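Local coordinates for protein tudor (Drosophila melanogaster, PDB 4Q5W) that probably acts in the piRNA pathway with the Piwi proteins Aub and AGO3 to silence transposons, and is required for primordial germ cell formation, at residues 131-143 with 154-166. Residues are numbered along the deposited sequence; the frame is centred on the assembly and turned at random. Where two conformers were deposited one is given.
Sequences ALLDSCKGVVAVE and VRLTTKDKRSLKI
Val142 and Leu156 lie side by side, both pointing into the buried face of an antiparallel hairpin, with Val142 CG2 3.9 Å from Leu156 CD2. The other branch of Val142, CG1, held anti to the backbone N (chi1 -179°), meets Val154 CG1 at 3.8 Å. The side chains of Val140 and Ile166 cross at about a right angle, and Leu19 and Ile8 close over this apolar face. From the helix end, Leu132 adds CD1, 3.7 Å from Leu164 CD2, and turns CD2 to Ile166 CG2. Strands 139-143 and 154-158 pair through Ala141 with Thr157 and Glu143 with Arg155 as hydrogen-bonded pairs; Ala141 N reaches Thr157 O at 2.7 Å. The hairpin supplies two strands of a five-stranded sheet whose order, 1-2-3-5-4, is that of the OB fold, consistent with the SN-like domain that accompanies the Tudor core in extended Tudor domains; strand 5-11 also bonds to strand 139-143. A Schellman motif with Lys137 as its C-prime residue ends the helix leading into the hairpin. Beside that turn, Cys136 SG packs 3.9 Å from Thr158 CG2, while Thr158 OG1 donates to Asp160 OD1 and accepts from Leu164 N. A valine in place of Thr158 would probably leave Leu164 N and Asp160 OD1 without this shared partner and the 160-163 turn less firmly held against the strand end. The solvent side is polar: Arg162 grips Ser135 OG end-on, in its guanidinium plane, with NH1 at 2.8 Å and NH2 at 3.0 Å. NH1 also meets the syn lone pair of Asp160 OD2, fixing the guanidinium's rotation, and a water links that oxygen to Ser135 O.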
ATOM      1  N   ALA A 131       9.172  10.258   3.931  1.00 15.89           N
ATOM      2  CA  ALA A 131       9.144  11.430   4.791  1.00 17.13           C
ATOM      3  C   ALA A 131       8.132  12.447   4.278  1.00 19.00           C
ATOM      4  O   ALA A 131       7.419  13.068   5.063  1.00 19.99           O
ATOM      5  CB  ALA A 131      10.523  12.048   4.874  1.00 17.30           C
ATOM      6  N   LEU A 132       8.084  12.606   2.956  1.00 16.76           N
ATOM      7  CA  LEU A 132       7.108  13.464   2.291  1.00 17.57           C
ATOM      8  C   LEU A 132       5.669  13.022   2.585  1.00 16.11           C
ATOM      9  O   LEU A 132       4.791  13.842   2.902  1.00 18.74           O
ATOM     10  CB  LEU A 132       7.371  13.436   0.783  1.00 21.71           C
ATOM     11  CG  LEU A 132       6.915  14.611  -0.072  1.00 23.84           C
ATOM     12  CD1 LEU A 132       7.308  15.913   0.606  1.00 28.88           C
ATOM     13  CD2 LEU A 132       7.553  14.518  -1.449  1.00 24.00           C
ATOM     14  N   LEU A 133       5.425  11.721   2.486  1.00 17.80           N
ATOM     15  CA  LEU A 133       4.090  11.188   2.733  1.00 18.73           C
ATOM     16  C   LEU A 133       3.715  11.315   4.208  1.00 16.11           C
ATOM     17  O   LEU A 133       2.572  11.618   4.543  1.00 20.19           O
ATOM     18  CB  LEU A 133       3.991   9.728   2.268  1.00 17.16           C
ATOM     19  CG  LEU A 133       4.060   9.507   0.756  1.00 17.21           C
ATOM     20  CD1 LEU A 133       4.035   8.026   0.402  1.00 16.23           C
ATOM     21  CD2 LEU A 133       2.938  10.249   0.054  1.00 22.03           C
ATOM     22  N   ASP A 134       4.677  11.088   5.095  1.00 21.37           N
ATOM     23  CA  ASP A 134       4.409  11.238   6.517  1.00 26.13           C
ATOM     24  C   ASP A 134       3.951  12.667   6.814  1.00 24.17           C
ATOM     25  O   ASP A 134       3.099  12.893   7.677  1.00 20.07           O
ATOM     26  CB  ASP A 134       5.640  10.872   7.350  1.00 37.61           C
ATOM     27  CG  ASP A 134       5.305  10.648   8.813  1.00 48.69           C
ATOM     28  OD1 ASP A 134       4.682   9.610   9.129  1.00 52.56           O
ATOM     29  OD2 ASP A 134       5.663  11.507   9.646  1.00 53.69           O
ATOM     30  N   SER A 135       4.494  13.624   6.066  1.00 22.13           N
ATOM     31  CA  SER A 135       4.153  15.030   6.277  1.00 21.20           C
ATOM     32  C   SER A 135       2.701  15.381   5.924  1.00 23.02           C
ATOM     33  O   SER A 135       2.209  16.446   6.311  1.00 23.83           O
ATOM     34  CB  SER A 135       5.136  15.966   5.548  1.00 24.20           C
ATOM     35  OG  SER A 135       4.808  16.122   4.180  1.00 23.42           O
ATOM     36  N   CYS A 136       2.017  14.500   5.195  1.00 16.28           N
ATOM     37  CA  CYS A 136       0.589  14.695   4.928  1.00 16.06           C
ATOM     38  C   CYS A 136      -0.246  13.506   5.401  1.00 20.62           C
ATOM     39  O   CYS A 136      -1.426  13.386   5.056  1.00 21.22           O
ATOM     40  CB  CYS A 136       0.334  14.971   3.442  1.00 17.01           C
ATOM     41  SG  CYS A 136       0.856  13.683   2.291  1.00 18.06           S
ATOM     42  N   LYS A 137       0.374  12.649   6.210  1.00 18.20           N
ATOM     43  CA  LYS A 137      -0.209  11.368   6.637  1.00 17.28           C
ATOM     44  C   LYS A 137      -0.787  10.579   5.463  1.00 16.37           C
ATOM     45  O   LYS A 137      -1.832   9.945   5.590  1.00 18.03           O
ATOM     46  CB  LYS A 137      -1.286  11.549   7.724  1.00 23.35           C
ATOM     47  CG  LYS A 137      -0.987  12.611   8.784  1.00 32.86           C
ATOM     48  CD  LYS A 137       0.372  12.421   9.442  1.00 41.14           C
ATOM     49  CE  LYS A 137       0.410  11.214  10.366  1.00 44.63           C
ATOM     50  NZ  LYS A 137       1.747  11.095  11.020  1.00 46.08           N
ATOM     51  N   GLY A 138      -0.105  10.637   4.322  1.00 14.96           N
ATOM     52  CA  GLY A 138      -0.489   9.874   3.151  1.00 16.92           C
ATOM     53  C   GLY A 138      -1.687  10.385   2.368  1.00 15.68           C
ATOM     54  O   GLY A 138      -2.075   9.757   1.381  1.00 17.01           O
ATOM     55  N   VAL A 139      -2.279  11.502   2.788  1.00 12.30           N
ATOM     56  CA  VAL A 139      -3.481  12.003   2.103  1.00 11.74           C
ATOM     57  C   VAL A 139      -3.101  12.874   0.910  1.00 13.24           C
ATOM     58  O   VAL A 139      -2.389  13.864   1.073  1.00 15.01           O
ATOM     59  CB  VAL A 139      -4.404  12.797   3.045  1.00 17.26           C
ATOM     60  CG1 VAL A 139      -5.787  12.957   2.424  1.00 18.16           C
ATOM     61  CG2 VAL A 139      -4.514  12.095   4.387  1.00 18.67           C
ATOM     62  N   VAL A 140      -3.591  12.500  -0.273  1.00 10.65           N
ATOM     63  CA  VAL A 140      -3.204  13.118  -1.533  1.00 10.50           C
ATOM     64  C   VAL A 140      -4.381  13.402  -2.454  1.00 14.94           C
ATOM     65  O   VAL A 140      -5.389  12.687  -2.461  1.00 14.04           O
ATOM     66  CB  VAL A 140      -2.209  12.238  -2.328  1.00 10.77           C
ATOM     67  CG1 VAL A 140      -0.851  12.225  -1.661  1.00 11.55           C
ATOM     68  CG2 VAL A 140      -2.746  10.803  -2.487  1.00 10.50           C
ATOM     69  N   ALA A 141      -4.239  14.458  -3.242  1.00 14.08           N
ATOM     70  CA  ALA A 141      -5.125  14.678  -4.365  1.00 12.07           C
ATOM     71  C   ALA A 141      -4.553  13.937  -5.561  1.00 16.46           C
ATOM     72  O   ALA A 141      -3.336  13.895  -5.759  1.00 14.88           O
ATOM     73  CB  ALA A 141      -5.272  16.174  -4.660  1.00 12.85           C
ATOM     74  N   VAL A 142      -5.431  13.333  -6.352  1.00 15.88           N
ATOM     75  CA  VAL A 142      -4.987  12.495  -7.456  1.00 11.88           C
ATOM     76  C   VAL A 142      -5.551  12.992  -8.784  1.00 16.72           C
ATOM     77  O   VAL A 142      -6.753  13.200  -8.921  1.00 17.49           O
ATOM     78  CB  VAL A 142      -5.436  11.023  -7.250  1.00 12.31           C
ATOM     79  CG1 VAL A 142      -4.941  10.131  -8.399  1.00 12.38           C
ATOM     80  CG2 VAL A 142      -4.968  10.510  -5.910  1.00 15.98           C
ATOM     81  N   GLU A 143      -4.674  13.227  -9.750  1.00 14.25           N
ATOM     82  CA  GLU A 143      -5.086  13.528 -11.113  0.70 18.79           C
ATOM     83  C   GLU A 143      -4.544  12.451 -12.052  1.00 19.13           C
ATOM     84  O   GLU A 143      -3.374  12.082 -11.948  1.00 22.62           O
ATOM     85  CB  GLU A 143      -4.553  14.900 -11.530  0.70 18.00           C
ATOM     86  CG  GLU A 143      -4.630  15.180 -13.019  0.70 23.87           C
ATOM     87  CD  GLU A 143      -4.158  16.578 -13.367  0.70 28.89           C
ATOM     88  OE1 GLU A 143      -4.219  17.457 -12.480  0.70 26.48           O
ATOM     89  OE2 GLU A 143      -3.723  16.795 -14.523  0.70 28.27           O
ATOM     90  N   VAL A 154      -0.435   8.743 -12.600  1.00 11.83           N
ATOM     91  CA  VAL A 154      -1.129   9.825 -11.909  1.00 18.63           C
ATOM     92  C   VAL A 154      -0.177  10.912 -11.441  1.00 16.61           C
ATOM     93  O   VAL A 154       1.038  10.692 -11.346  1.00 19.95           O
ATOM     94  CB  VAL A 154      -1.832   9.307 -10.646  1.00 14.81           C
ATOM     95  CG1 VAL A 154      -2.921   8.293 -11.004  1.00 16.20           C
ATOM     96  CG2 VAL A 154      -0.814   8.715  -9.700  1.00 13.76           C
ATOM     97  N   ARG A 155      -0.742  12.084 -11.159  1.00 15.07           N
ATOM     98  CA  ARG A 155      -0.032  13.161 -10.481  1.00 14.01           C
ATOM     99  C   ARG A 155      -0.577  13.281  -9.074  1.00 14.30           C
ATOM    100  O   ARG A 155      -1.790  13.347  -8.889  1.00 20.36           O
ATOM    101  CB  ARG A 155      -0.244  14.493 -11.184  1.00 15.81           C
ATOM    102  CG  ARG A 155       0.516  14.654 -12.471  1.00 23.35           C
ATOM    103  CD  ARG A 155       0.400  16.083 -12.952  1.00 27.76           C
ATOM    104  NE  ARG A 155       0.601  16.151 -14.390  1.00 40.24           N
ATOM    105  CZ  ARG A 155      -0.381  15.998 -15.270  1.00 47.07           C
ATOM    106  NH1 ARG A 155      -1.618  15.784 -14.847  1.00 45.21           N
ATOM    107  NH2 ARG A 155      -0.127  16.066 -16.569  1.00 53.81           N
ATOM    108  N   LEU A 156       0.310  13.317  -8.086  1.00 13.59           N
ATOM    109  CA  LEU A 156      -0.112  13.375  -6.692  1.00 12.20           C
ATOM    110  C   LEU A 156       0.253  14.713  -6.067  1.00 11.42           C
ATOM    111  O   LEU A 156       1.362  15.211  -6.257  1.00 15.95           O
ATOM    112  CB  LEU A 156       0.552  12.252  -5.891  1.00 13.66           C
ATOM    113  CG  LEU A 156       0.368  10.835  -6.442  1.00 14.22           C
ATOM    114  CD1 LEU A 156       1.250   9.865  -5.675  1.00 15.87           C
ATOM    115  CD2 LEU A 156      -1.087  10.416  -6.361  1.00 17.12           C
ATOM    116  N   THR A 157      -0.683  15.295  -5.327  1.00 13.20           N
ATOM    117  CA  THR A 157      -0.473  16.555  -4.621  0.50 16.60           C
ATOM    118  C   THR A 157      -0.828  16.333  -3.145  1.00 19.56           C
ATOM    119  O   THR A 157      -1.834  15.690  -2.864  1.00 16.45           O
ATOM    120  CB  THR A 157      -1.386  17.655  -5.217  0.50 16.06           C
ATOM    121  OG1 THR A 157      -1.203  17.721  -6.639  0.50 13.13           O
ATOM    122  CG2 THR A 157      -1.079  19.007  -4.618  0.50 12.31           C
ATOM    123  N   THR A 158      -0.030  16.851  -2.212  1.00 13.74           N
ATOM    124  CA  THR A 158      -0.378  16.668  -0.802  1.00 14.15           C
ATOM    125  C   THR A 158      -1.718  17.338  -0.537  1.00 16.04           C
ATOM    126  O   THR A 158      -1.963  18.456  -0.985  1.00 18.87           O
ATOM    127  CB  THR A 158       0.686  17.226   0.162  1.00 16.79           C
ATOM    128  OG1 THR A 158       0.829  18.641  -0.040  1.00 17.86           O
ATOM    129  CG2 THR A 158       2.024  16.534  -0.063  1.00 17.91           C
ATOM    130  N   LYS A 159      -2.606  16.627   0.149  1.00 14.68           N
ATOM    131  CA  LYS A 159      -3.949  17.135   0.409  1.00 12.64           C
ATOM    132  C   LYS A 159      -3.926  18.029   1.639  1.00 19.46           C
ATOM    133  O   LYS A 159      -4.572  17.742   2.642  1.00 20.66           O
ATOM    134  CB  LYS A 159      -4.940  15.981   0.587  1.00 12.52           C
ATOM    135  CG  LYS A 159      -6.401  16.416   0.435  1.00 20.64           C
ATOM    136  CD  LYS A 159      -6.655  16.913  -0.974  1.00 18.54           C
ATOM    137  CE  LYS A 159      -8.065  17.473  -1.134  1.00 25.16           C
ATOM    138  NZ  LYS A 159      -8.222  18.172  -2.450  1.00 27.79           N
ATOM    139  N   ASP A 160      -3.169  19.120   1.550  1.00 16.87           N
ATOM    140  CA  ASP A 160      -3.031  20.054   2.657  1.00 19.25           C
ATOM    141  C   ASP A 160      -2.712  21.440   2.115  1.00 17.91           C
ATOM    142  O   ASP A 160      -2.724  21.646   0.902  1.00 18.99           O
ATOM    143  CB  ASP A 160      -1.999  19.576   3.700  1.00 19.16           C
ATOM    144  CG  ASP A 160      -0.642  19.240   3.098  1.00 19.66           C
ATOM    145  OD1 ASP A 160      -0.226  19.864   2.103  1.00 14.26           O
ATOM    146  OD2 ASP A 160       0.036  18.342   3.642  1.00 20.52           O
ATOM    147  N   LYS A 161      -2.426  22.384   3.002  1.00 21.65           N
ATOM    148  CA  LYS A 161      -2.298  23.783   2.592  1.00 22.54           C
ATOM    149  C   LYS A 161      -1.136  24.058   1.633  1.00 21.83           C
ATOM    150  O   LYS A 161      -1.134  25.072   0.922  1.00 20.81           O
ATOM    151  CB  LYS A 161      -2.217  24.705   3.814  1.00 29.41           C
ATOM    152  CG  LYS A 161      -0.997  24.490   4.688  1.00 31.57           C
ATOM    153  CD  LYS A 161      -0.878  25.601   5.727  1.00 40.46           C
ATOM    154  CE  LYS A 161       0.376  25.431   6.566  1.00 46.01           C
ATOM    155  NZ  LYS A 161       1.559  25.108   5.713  1.00 48.92           N
ATOM    156  N   ARG A 162      -0.157  23.161   1.615  1.00 18.80           N
ATOM    157  CA  ARG A 162       1.013  23.326   0.756  1.00 23.34           C
ATOM    158  C   ARG A 162       0.698  23.002  -0.692  1.00 25.20           C
ATOM    159  O   ARG A 162       1.313  23.556  -1.600  1.00 23.71           O
ATOM    160  CB  ARG A 162       2.156  22.414   1.208  1.00 20.83           C
ATOM    161  CG  ARG A 162       2.635  22.637   2.626  1.00 22.26           C
ATOM    162  CD  ARG A 162       3.575  21.516   3.038  1.00 25.25           C
ATOM    163  NE  ARG A 162       2.899  20.220   3.108  1.00 23.70           N
ATOM    164  CZ  ARG A 162       3.533  19.060   3.275  1.00 23.55           C
ATOM    165  NH1 ARG A 162       2.849  17.923   3.336  1.00 17.91           N
ATOM    166  NH2 ARG A 162       4.857  19.043   3.384  1.00 29.34           N
ATOM    167  N   SER A 163      -0.252  22.091  -0.898  1.00 21.72           N
ATOM    168  CA  SER A 163      -0.517  21.531  -2.219  1.00 18.24           C
ATOM    169  C   SER A 163       0.795  21.158  -2.902  1.00 21.16           C
ATOM    170  O   SER A 163       1.052  21.538  -4.043  1.00 18.92           O
ATOM    171  CB  SER A 163      -1.334  22.483  -3.089  1.00 20.18           C
ATOM    172  OG  SER A 163      -2.696  22.497  -2.687  1.00 25.37           O
ATOM    173  N   LEU A 164       1.619  20.410  -2.186  1.00 16.94           N
ATOM    174  CA  LEU A 164       2.942  20.063  -2.670  1.00 17.14           C
ATOM    175  C   LEU A 164       2.870  19.087  -3.842  1.00 16.46           C
ATOM    176  O   LEU A 164       2.207  18.053  -3.756  1.00 14.08           O
ATOM    177  CB  LEU A 164       3.756  19.494  -1.524  1.00 18.84           C
ATOM    178  CG  LEU A 164       5.211  19.170  -1.799  1.00 20.19           C
ATOM    179  CD1 LEU A 164       6.027  19.635  -0.610  1.00 23.73           C
ATOM    180  CD2 LEU A 164       5.356  17.668  -2.035  1.00 19.31           C
ATOM    181  N   LYS A 165       3.543  19.433  -4.936  1.00 14.45           N
ATOM    182  CA  LYS A 165       3.503  18.635  -6.158  1.00 15.49           C
ATOM    183  C   LYS A 165       4.556  17.555  -6.048  1.00 15.97           C
ATOM    184  O   LYS A 165       5.751  17.821  -6.192  1.00 15.15           O
ATOM    185  CB  LYS A 165       3.781  19.515  -7.380  1.00 22.00           C
ATOM    186  CG  LYS A 165       2.842  20.711  -7.501  1.00 24.52           C
ATOM    187  CD  LYS A 165       3.204  21.602  -8.690  1.00 24.35           C
ATOM    188  CE  LYS A 165       2.076  22.593  -8.979  1.00 30.31           C
ATOM    189  NZ  LYS A 165       2.349  23.489 -10.143  1.00 28.31           N
ATOM    190  N   ILE A 166       4.117  16.334  -5.781  1.00 13.70           N
ATOM    191  CA  ILE A 166       5.042  15.305  -5.324  1.00 13.28           C
ATOM    192  C   ILE A 166       6.075  14.873  -6.359  1.00 10.76           C
ATOM    193  O   ILE A 166       7.233  14.672  -6.020  1.00 10.89           O
ATOM    194  CB  ILE A 166       4.286  14.111  -4.739  1.00 14.35           C
ATOM    195  CG1 ILE A 166       3.510  14.570  -3.508  1.00 17.28           C
ATOM    196  CG2 ILE A 166       5.252  13.001  -4.337  1.00 14.43           C
ATOM    197  CD1 ILE A 166       2.501  13.560  -3.009  1.00 19.49           C
TER
HETATM  198  O   HOH W   1      -0.715  17.526   6.140  1.00 25.62           O